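Local atomic coordinates of TRAP dicarboxylate ABC transporter, substrate-binding protein (PDB entry 4OVQ), a protein that binds beta-D-glucuronate in the cleft between its two lobes, probably as the periplasmic solute-binding component of a TRAP transporter. Residues Asn25-Asn38 against Arg78-Gly90. Numbering follows the deposited sequence.
Sequences NWRGWNIHVDGYPN and RAGALEIGNFNLG. With BDP (beta-D-glucopyranuronic acid), chain C.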
ATOM      1  N   ASN A  25      -3.957  14.895 -22.427  1.00 27.22           N
ATOM      2  CA  ASN A  25      -4.188  13.451 -22.395  1.00 18.69           C
ATOM      3  C   ASN A  25      -3.135  12.792 -21.510  1.00 23.75           C
ATOM      4  O   ASN A  25      -1.942  12.725 -21.851  1.00 24.25           O
ATOM      5  CB  ASN A  25      -4.142  12.881 -23.800  1.00 26.17           C
ATOM      6  CG  ASN A  25      -5.169  13.531 -24.725  1.00 32.85           C
ATOM      7  OD1 ASN A  25      -6.198  14.043 -24.274  1.00 40.27           O
ATOM      8  ND2 ASN A  25      -4.895  13.503 -26.029  1.00 37.42           N
ATOM      9  N   TRP A  26      -3.580  12.324 -20.356  1.00 17.07           N
ATOM     10  CA  TRP A  26      -2.671  11.829 -19.347  1.00 13.87           C
ATOM     11  C   TRP A  26      -2.480  10.320 -19.419  1.00 15.47           C
ATOM     12  O   TRP A  26      -3.299   9.583 -19.979  1.00 17.66           O
ATOM     13  CB  TRP A  26      -3.216  12.185 -17.953  1.00 15.04           C
ATOM     14  CG  TRP A  26      -3.371  13.683 -17.646  1.00 14.13           C
ATOM     15  CD1 TRP A  26      -2.815  14.727 -18.337  1.00 16.27           C
ATOM     16  CD2 TRP A  26      -4.110  14.272 -16.563  1.00 15.75           C
ATOM     17  NE1 TRP A  26      -3.169  15.921 -17.749  1.00 15.67           N
ATOM     18  CE2 TRP A  26      -3.967  15.671 -16.665  1.00 16.85           C
ATOM     19  CE3 TRP A  26      -4.895  13.752 -15.532  1.00 12.64           C
ATOM     20  CZ2 TRP A  26      -4.568  16.554 -15.760  1.00 17.50           C
ATOM     21  CZ3 TRP A  26      -5.488  14.618 -14.633  1.00 15.43           C
ATOM     22  CH2 TRP A  26      -5.344  16.006 -14.763  1.00 16.61           C
ATOM     23  N   ARG A  27      -1.399   9.870 -18.790  1.00 14.69           N
ATOM     24  CA  ARG A  27      -1.151   8.459 -18.604  1.00 14.03           C
ATOM     25  C   ARG A  27      -1.081   8.175 -17.108  1.00 10.29           C
ATOM     26  O   ARG A  27      -0.577   9.005 -16.340  1.00 14.37           O
ATOM     27  CB  ARG A  27       0.150   8.056 -19.297  1.00 19.83           C
ATOM     28  CG  ARG A  27       0.051   8.268 -20.795  1.00 20.95           C
ATOM     29  CD  ARG A  27       1.387   8.341 -21.462  1.00 29.27           C
ATOM     30  NE  ARG A  27       2.173   7.144 -21.228  1.00 33.74           N
ATOM     31  CZ  ARG A  27       3.301   7.082 -20.521  1.00 28.92           C
ATOM     32  NH1 ARG A  27       3.827   8.156 -19.936  1.00 37.12           N
ATOM     33  NH2 ARG A  27       3.921   5.910 -20.403  1.00 27.18           N
ATOM     34  N   GLY A  28      -1.598   7.015 -16.731  1.00 13.84           N
ATOM     35  CA  GLY A  28      -1.605   6.585 -15.348  1.00 15.71           C
ATOM     36  C   GLY A  28      -1.094   5.172 -15.134  1.00 14.43           C
ATOM     37  O   GLY A  28      -1.240   4.306 -15.998  1.00 14.85           O
ATOM     38  N   TRP A  29      -0.518   4.944 -13.955  1.00 11.14           N
ATOM     39  CA  TRP A  29       0.021   3.642 -13.561  1.00  9.00           C
ATOM     40  C   TRP A  29      -0.784   2.964 -12.476  1.00  8.72           C
ATOM     41  O   TRP A  29      -1.215   3.618 -11.502  1.00  9.24           O
ATOM     42  CB  TRP A  29       1.469   3.838 -13.079  1.00  8.88           C
ATOM     43  CG  TRP A  29       2.256   2.653 -12.660  1.00 12.41           C
ATOM     44  CD1 TRP A  29       3.194   1.991 -13.417  1.00 11.60           C
ATOM     45  CD2 TRP A  29       2.262   2.017 -11.371  1.00 10.86           C
ATOM     46  NE1 TRP A  29       3.738   0.976 -12.690  1.00 10.59           N
ATOM     47  CE2 TRP A  29       3.193   0.961 -11.433  1.00  9.70           C
ATOM     48  CE3 TRP A  29       1.549   2.219 -10.181  1.00  9.91           C
ATOM     49  CZ2 TRP A  29       3.442   0.103 -10.341  1.00 10.32           C
ATOM     50  CZ3 TRP A  29       1.768   1.361  -9.112  1.00 10.61           C
ATOM     51  CH2 TRP A  29       2.753   0.349  -9.177  1.00  8.88           C
ATOM     52  N   ASN A  30      -0.982   1.669 -12.630  1.00  8.91           N
ATOM     53  CA  ASN A  30      -1.540   0.820 -11.589  1.00 10.66           C
ATOM     54  C   ASN A  30      -0.893  -0.547 -11.730  1.00 10.73           C
ATOM     55  O   ASN A  30      -0.720  -1.037 -12.860  1.00 11.03           O
ATOM     56  CB  ASN A  30      -3.076   0.735 -11.753  1.00  8.69           C
ATOM     57  CG  ASN A  30      -3.710  -0.437 -10.991  1.00  9.09           C
ATOM     58  OD1 ASN A  30      -3.392  -0.676  -9.845  1.00  9.77           O
ATOM     59  ND2 ASN A  30      -4.648  -1.159 -11.621  1.00 10.77           N
ATOM     60  N   ILE A  31      -0.531  -1.188 -10.622  1.00 11.10           N
ATOM     61  CA  ILE A  31       0.175  -2.469 -10.686  1.00 11.35           C
ATOM     62  C   ILE A  31      -0.748  -3.677 -10.835  1.00 12.16           C
ATOM     63  O   ILE A  31      -0.277  -4.764 -11.175  1.00 13.82           O
ATOM     64  CB  ILE A  31       1.106  -2.651  -9.453  1.00 11.05           C
ATOM     65  CG1 ILE A  31       2.274  -3.620  -9.708  1.00 13.17           C
ATOM     66  CG2 ILE A  31       0.318  -3.013  -8.211  1.00  9.49           C
ATOM     67  CD1 ILE A  31       3.454  -3.364  -8.712  1.00  9.25           C
ATOM     68  N   HIS A  32      -2.057  -3.494 -10.626  1.00 10.33           N
ATOM     69  CA  HIS A  32      -2.979  -4.613 -10.412  1.00  9.68           C
ATOM     70  C   HIS A  32      -3.591  -5.185 -11.690  1.00 11.72           C
ATOM     71  O   HIS A  32      -3.532  -4.568 -12.750  1.00 17.01           O
ATOM     72  CB  HIS A  32      -4.046  -4.260  -9.368  1.00 10.82           C
ATOM     73  CG  HIS A  32      -3.468  -4.117  -8.001  1.00 10.03           C
ATOM     74  ND1 HIS A  32      -3.076  -5.207  -7.255  1.00 11.24           N
ATOM     75  CD2 HIS A  32      -3.153  -3.019  -7.267  1.00 10.54           C
ATOM     76  CE1 HIS A  32      -2.548  -4.791  -6.119  1.00 10.49           C
ATOM     77  NE2 HIS A  32      -2.588  -3.469  -6.095  1.00  8.85           N
ATOM     78  N   VAL A  33      -4.185  -6.355 -11.537  1.00 18.68           N
ATOM     79  CA  VAL A  33      -4.773  -7.072 -12.672  1.00 14.36           C
ATOM     80  C   VAL A  33      -6.231  -6.742 -12.876  1.00 12.42           C
ATOM     81  O   VAL A  33      -6.791  -5.911 -12.155  1.00 15.99           O
ATOM     82  CB  VAL A  33      -4.646  -8.561 -12.467  1.00 19.24           C
ATOM     83  CG1 VAL A  33      -3.179  -8.938 -12.338  1.00 19.42           C
ATOM     84  CG2 VAL A  33      -5.416  -8.962 -11.241  1.00 15.40           C
ATOM     85  N   ASP A  34      -6.850  -7.425 -13.830  1.00 23.51           N
ATOM     86  CA  ASP A  34      -8.221  -7.143 -14.149  1.00 12.26           C
ATOM     87  C   ASP A  34      -9.158  -7.440 -12.996  1.00 17.44           C
ATOM     88  O   ASP A  34      -9.016  -8.442 -12.286  1.00 18.67           O
ATOM     89  CB  ASP A  34      -8.699  -7.954 -15.365  1.00 20.01           C
ATOM     90  CG  ASP A  34      -8.035  -7.533 -16.668  1.00 25.69           C
ATOM     91  OD1 ASP A  34      -7.419  -6.450 -16.734  1.00 27.35           O
ATOM     92  OD2 ASP A  34      -8.140  -8.314 -17.647  1.00 35.16           O
ATOM     93  N   GLY A  35     -10.151  -6.572 -12.842  1.00 15.96           N
ATOM     94  CA  GLY A  35     -11.176  -6.779 -11.848  1.00 16.80           C
ATOM     95  C   GLY A  35     -10.798  -6.451 -10.436  1.00 10.66           C
ATOM     96  O   GLY A  35     -11.664  -6.460  -9.538  1.00 18.69           O
ATOM     97  N   TYR A  36      -9.495  -6.174 -10.208  1.00 13.31           N
ATOM     98  CA  TYR A  36      -9.036  -5.783  -8.896  1.00 13.31           C
ATOM     99  C   TYR A  36      -9.676  -4.449  -8.563  1.00  9.20           C
ATOM    100  O   TYR A  36      -9.858  -3.615  -9.466  1.00 15.39           O
ATOM    101  CB  TYR A  36      -7.511  -5.650  -8.892  1.00 15.69           C
ATOM    102  CG  TYR A  36      -6.861  -5.744  -7.544  1.00 14.36           C
ATOM    103  CD1 TYR A  36      -6.600  -6.985  -6.961  1.00 12.99           C
ATOM    104  CD2 TYR A  36      -6.462  -4.594  -6.859  1.00 11.07           C
ATOM    105  CE1 TYR A  36      -5.987  -7.056  -5.719  1.00 12.63           C
ATOM    106  CE2 TYR A  36      -5.842  -4.655  -5.630  1.00  9.61           C
ATOM    107  CZ  TYR A  36      -5.604  -5.895  -5.062  1.00 10.38           C
ATOM    108  OH  TYR A  36      -4.976  -5.982  -3.852  1.00 13.59           O
ATOM    109  N   PRO A  37     -10.049  -4.272  -7.307  1.00 13.28           N
ATOM    110  CA  PRO A  37     -10.731  -3.057  -6.854  1.00 13.51           C
ATOM    111  C   PRO A  37     -10.042  -1.805  -7.372  1.00 13.36           C
ATOM    112  O   PRO A  37     -10.690  -0.924  -7.945  1.00 10.33           O
ATOM    113  CB  PRO A  37     -10.650  -3.158  -5.332  1.00 17.36           C
ATOM    114  CG  PRO A  37     -10.762  -4.670  -5.095  1.00 18.93           C
ATOM    115  CD  PRO A  37      -9.994  -5.292  -6.247  1.00 13.98           C
ATOM    116  N   ASN A  38      -8.724  -1.728  -7.206  1.00 11.50           N
ATOM    117  CA  ASN A  38      -7.993  -0.551  -7.665  1.00  8.74           C
ATOM    118  C   ASN A  38      -8.046  -0.324  -9.171  1.00  9.43           C
ATOM    119  O   ASN A  38      -8.010   0.809  -9.681  1.00 10.20           O
ATOM    120  CB  ASN A  38      -6.514  -0.672  -7.284  1.00  9.39           C
ATOM    121  CG  ASN A  38      -6.287  -0.783  -5.813  1.00  7.70           C
ATOM    122  OD1 ASN A  38      -7.036  -1.427  -5.089  1.00 10.83           O
ATOM    123  ND2 ASN A  38      -5.201  -0.182  -5.348  1.00  8.81           N
ATOM    124  N   ARG A  78       6.914  11.824 -10.191  1.00 14.51           N
ATOM    125  CA  ARG A  78       7.600  12.968  -9.579  1.00 12.55           C
ATOM    126  C   ARG A  78       8.297  13.810 -10.668  1.00 16.48           C
ATOM    127  O   ARG A  78       8.248  15.042 -10.659  1.00 15.01           O
ATOM    128  CB  ARG A  78       8.625  12.459  -8.577  1.00 15.31           C
ATOM    129  CG  ARG A  78       9.215  13.557  -7.753  1.00 19.96           C
ATOM    130  CD  ARG A  78      10.184  13.034  -6.717  1.00 24.13           C
ATOM    131  NE  ARG A  78      10.616  14.128  -5.848  1.00 32.40           N
ATOM    132  CZ  ARG A  78      11.856  14.322  -5.408  1.00 23.62           C
ATOM    133  NH1 ARG A  78      12.839  13.495  -5.761  1.00 30.73           N
ATOM    134  NH2 ARG A  78      12.116  15.365  -4.621  1.00 29.42           N
ATOM    135  N   ALA A  79       8.891  13.130 -11.639  1.00 13.35           N
ATOM    136  CA  ALA A  79       9.628  13.785 -12.721  1.00 14.69           C
ATOM    137  C   ALA A  79       8.739  14.361 -13.827  1.00 15.91           C
ATOM    138  O   ALA A  79       9.215  15.055 -14.749  1.00 19.88           O
ATOM    139  CB  ALA A  79      10.621  12.791 -13.314  1.00 15.89           C
ATOM    140  N   GLY A  80       7.448  14.059 -13.782  1.00 12.59           N
ATOM    141  CA  GLY A  80       6.533  14.513 -14.804  1.00 14.85           C
ATOM    142  C   GLY A  80       6.499  13.727 -16.098  1.00 18.07           C
ATOM    143  O   GLY A  80       5.865  14.153 -17.062  1.00 21.58           O
ATOM    144  N   ALA A  81       7.146  12.567 -16.111  1.00 13.54           N
ATOM    145  CA  ALA A  81       7.076  11.669 -17.250  1.00 13.05           C
ATOM    146  C   ALA A  81       5.747  10.891 -17.306  1.00 12.82           C
ATOM    147  O   ALA A  81       5.340  10.404 -18.371  1.00 18.32           O
ATOM    148  CB  ALA A  81       8.238  10.719 -17.188  1.00 17.99           C
ATOM    149  N   LEU A  82       5.075  10.823 -16.159  1.00 12.25           N
ATOM    150  CA  LEU A  82       3.759  10.199 -16.019  1.00 13.09           C
ATOM    151  C   LEU A  82       2.944  11.142 -15.171  1.00 15.99           C
ATOM    152  O   LEU A  82       3.451  11.713 -14.225  1.00 15.98           O
ATOM    153  CB  LEU A  82       3.946   8.892 -15.273  1.00 18.93           C
ATOM    154  CG  LEU A  82       3.135   7.649 -15.568  1.00 30.82           C
ATOM    155  CD1 LEU A  82       3.112   7.371 -17.063  1.00 27.64           C
ATOM    156  CD2 LEU A  82       3.773   6.500 -14.782  1.00 21.02           C
ATOM    157  N   GLU A  83       1.672  11.321 -15.477  1.00 13.13           N
ATOM    158  CA  GLU A  83       0.877  12.262 -14.703  1.00 13.76           C
ATOM    159  C   GLU A  83       0.265  11.646 -13.435  1.00 11.58           C
ATOM    160  O   GLU A  83       0.128  12.327 -12.428  1.00 11.35           O
ATOM    161  CB  GLU A  83      -0.267  12.822 -15.569  1.00 12.45           C
ATOM    162  CG  GLU A  83       0.220  13.653 -16.786  1.00 19.34           C
ATOM    163  CD  GLU A  83       0.750  12.826 -17.975  1.00 12.62           C
ATOM    164  OE1 GLU A  83       0.648  11.586 -18.032  1.00 18.65           O
ATOM    165  OE2 GLU A  83       1.320  13.464 -18.888  1.00 31.92           O
ATOM    166  N   ILE A  84      -0.130  10.381 -13.518  1.00 10.75           N
ATOM    167  CA  ILE A  84      -0.997   9.788 -12.506  1.00  9.10           C
ATOM    168  C   ILE A  84      -0.461   8.446 -12.062  1.00  9.56           C
ATOM    169  O   ILE A  84       0.027   7.657 -12.884  1.00  9.71           O
ATOM    170  CB  ILE A  84      -2.441   9.599 -13.072  1.00  9.84           C
ATOM    171  CG1 ILE A  84      -3.101  10.956 -13.337  1.00 11.97           C
ATOM    172  CG2 ILE A  84      -3.263   8.741 -12.148  1.00 10.16           C
ATOM    173  CD1 ILE A  84      -3.489  11.745 -12.107  1.00 12.32           C
ATOM    174  N   GLY A  85      -0.621   8.153 -10.773  1.00  9.22           N
ATOM    175  CA  GLY A  85      -0.404   6.800 -10.280  1.00  8.08           C
ATOM    176  C   GLY A  85      -1.372   6.484  -9.156  1.00  8.73           C
ATOM    177  O   GLY A  85      -1.805   7.354  -8.420  1.00 11.02           O
ATOM    178  N   ASN A  86      -1.766   5.230  -9.053  1.00  7.60           N
ATOM    179  CA  ASN A  86      -2.306   4.707  -7.817  1.00  7.56           C
ATOM    180  C   ASN A  86      -1.132   4.033  -7.112  1.00  6.71           C
ATOM    181  O   ASN A  86      -0.698   2.954  -7.511  1.00  7.46           O
ATOM    182  CB  ASN A  86      -3.455   3.723  -8.101  1.00  6.95           C
ATOM    183  CG  ASN A  86      -3.688   2.722  -6.971  1.00  8.93           C
ATOM    184  OD1 ASN A  86      -3.960   1.546  -7.214  1.00  8.45           O
ATOM    185  ND2 ASN A  86      -3.559   3.176  -5.739  1.00  7.82           N
ATOM    186  N   PHE A  87      -0.626   4.694  -6.089  1.00  6.40           N
ATOM    187  CA  PHE A  87       0.524   4.239  -5.351  1.00  6.32           C
ATOM    188  C   PHE A  87       0.158   3.820  -3.910  1.00  6.02           C
ATOM    189  O   PHE A  87      -0.487   4.565  -3.148  1.00  7.77           O
ATOM    190  CB  PHE A  87       1.618   5.320  -5.299  1.00  6.76           C
ATOM    191  CG  PHE A  87       2.170   5.699  -6.628  1.00  6.64           C
ATOM    192  CD1 PHE A  87       2.420   4.736  -7.586  1.00  9.28           C
ATOM    193  CD2 PHE A  87       2.444   7.035  -6.898  1.00  8.98           C
ATOM    194  CE1 PHE A  87       2.930   5.089  -8.827  1.00  9.98           C
ATOM    195  CE2 PHE A  87       2.960   7.413  -8.118  1.00  8.89           C
ATOM    196  CZ  PHE A  87       3.207   6.441  -9.077  1.00 10.82           C
ATOM    197  N   ASN A  88       0.641   2.642  -3.534  1.00  7.67           N
ATOM    198  CA  ASN A  88       0.702   2.269  -2.118  1.00  7.08           C
ATOM    199  C   ASN A  88       1.690   3.193  -1.407  1.00  5.74           C
ATOM    200  O   ASN A  88       2.737   3.533  -1.969  1.00  6.95           O
ATOM    201  CB  ASN A  88       1.226   0.854  -2.041  1.00  6.12           C
ATOM    202  CG  ASN A  88       1.140   0.238  -0.651  1.00  8.56           C
ATOM    203  OD1 ASN A  88       2.124   0.258   0.108  1.00  6.84           O
ATOM    204  ND2 ASN A  88       0.019  -0.400  -0.352  1.00  8.90           N
ATOM    205  N   LEU A  89       1.400   3.612  -0.184  1.00  8.18           N
ATOM    206  CA  LEU A  89       2.330   4.533   0.496  1.00  9.15           C
ATOM    207  C   LEU A  89       3.637   3.895   0.953  1.00  7.16           C
ATOM    208  O   LEU A  89       4.591   4.601   1.236  1.00  9.24           O
ATOM    209  CB  LEU A  89       1.644   5.277   1.646  1.00  9.55           C
ATOM    210  CG  LEU A  89       1.211   6.678   1.210  1.00  9.81           C
ATOM    211  CD1 LEU A  89       0.145   6.660   0.145  1.00 10.01           C
ATOM    212  CD2 LEU A  89       0.760   7.510   2.423  1.00 17.73           C
ATOM    213  N   GLY A  90       3.688   2.563   0.996  1.00  7.64           N
ATOM    214  CA  GLY A  90       4.903   1.856   1.380  1.00  7.86           C
ATOM    215  C   GLY A  90       6.148   2.300   0.642  1.00  7.11           C
ATOM    216  O   GLY A  90       7.125   2.744   1.229  1.00  8.02           O
TER
HETATM  217  C1  BDP C 402      -0.115  -4.414  -2.560  1.00  7.53           C
HETATM  218  C2  BDP C 402      -0.195  -2.987  -3.037  1.00  6.68           C
HETATM  219  C3  BDP C 402       0.659  -2.881  -4.224  1.00  5.36           C
HETATM  220  C4  BDP C 402       2.065  -3.248  -3.886  1.00  6.15           C
HETATM  221  C5  BDP C 402       2.122  -4.648  -3.321  1.00  7.19           C
HETATM  222  C6  BDP C 402       3.538  -5.072  -2.901  1.00  6.28           C
HETATM  223  O2  BDP C 402      -1.595  -2.781  -3.427  1.00  7.35           O
HETATM  224  O3  BDP C 402       0.675  -1.441  -4.551  1.00  6.19           O
HETATM  225  O4  BDP C 402       2.919  -3.151  -5.103  1.00  6.66           O
HETATM  226  O5  BDP C 402       1.259  -4.783  -2.200  1.00  6.88           O
HETATM  227  O6A BDP C 402       4.526  -4.670  -3.584  1.00  8.44           O
HETATM  228  O1  BDP C 402      -0.872  -4.649  -1.408  1.00  7.09           O
HETATM  229  O6B BDP C 402       3.569  -5.926  -1.982  1.00  7.81           O
HETATM  230  O   HOH W   1       0.503  13.029 -21.536  1.00 31.30           O
HETATM  231  O   HOH W   2       2.656  10.595 -19.547  1.00 25.20           O
HETATM  232  O   HOH W   3      -1.347   0.459  -8.294  1.00  7.91           O
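Arg-27 O and Trp-29 N take the backbone N and O of Ile-84, joining strand 25-29 to strand 84-88 in a parallel ladder, an example of how a binding protein carries ligand-facing residues at the ends of paired strands. Asn-86 N continues it by donating to Trp-29 O at 3.0 Å, while strand 58-62 pairs along the other edge of 25-29.

Side-chain hydrogen bonds extend the ladder at both ends. The Glu-83 chain bends at chi2 (77°), bringing OE1 to 2.8 Å from Arg-27 N; the nearly straight bond (169°) meets the carboxylate from above its plane. Toward the cleft, Asn-38 ND2 donates to Asn-86 OD1 at 2.8 Å, and Cys-235 O takes the other end of the Asn-86 amide.

Apolar contacts flank the strands. Glu-83 CG lies over one face of the Trp-26 ring, 3.6 Å from Trp-26 CD1, the carboxylate plane nearly parallel to the indole. On the sheet face carrying Trp-29, Phe-87 CE1 approaches Trp-29 CE3 at 3.5 Å, the rings inclined at 45°. With Glu-83 replaced by an alanine, Arg-27 N would probably lose its carboxylate acceptor and Trp-26 the CG packed on its ring.

Beyond the ladder, His-32 NE2 donates to O2 of the glucuronate at 2.9 Å, and Asn-88 ND2 bonds to the sugar-binding Glu-234. Polar side chains matched to backbone and amide partners at both ends of the ladder thus probably help hold His-32 and Asn-88 beside the sugar.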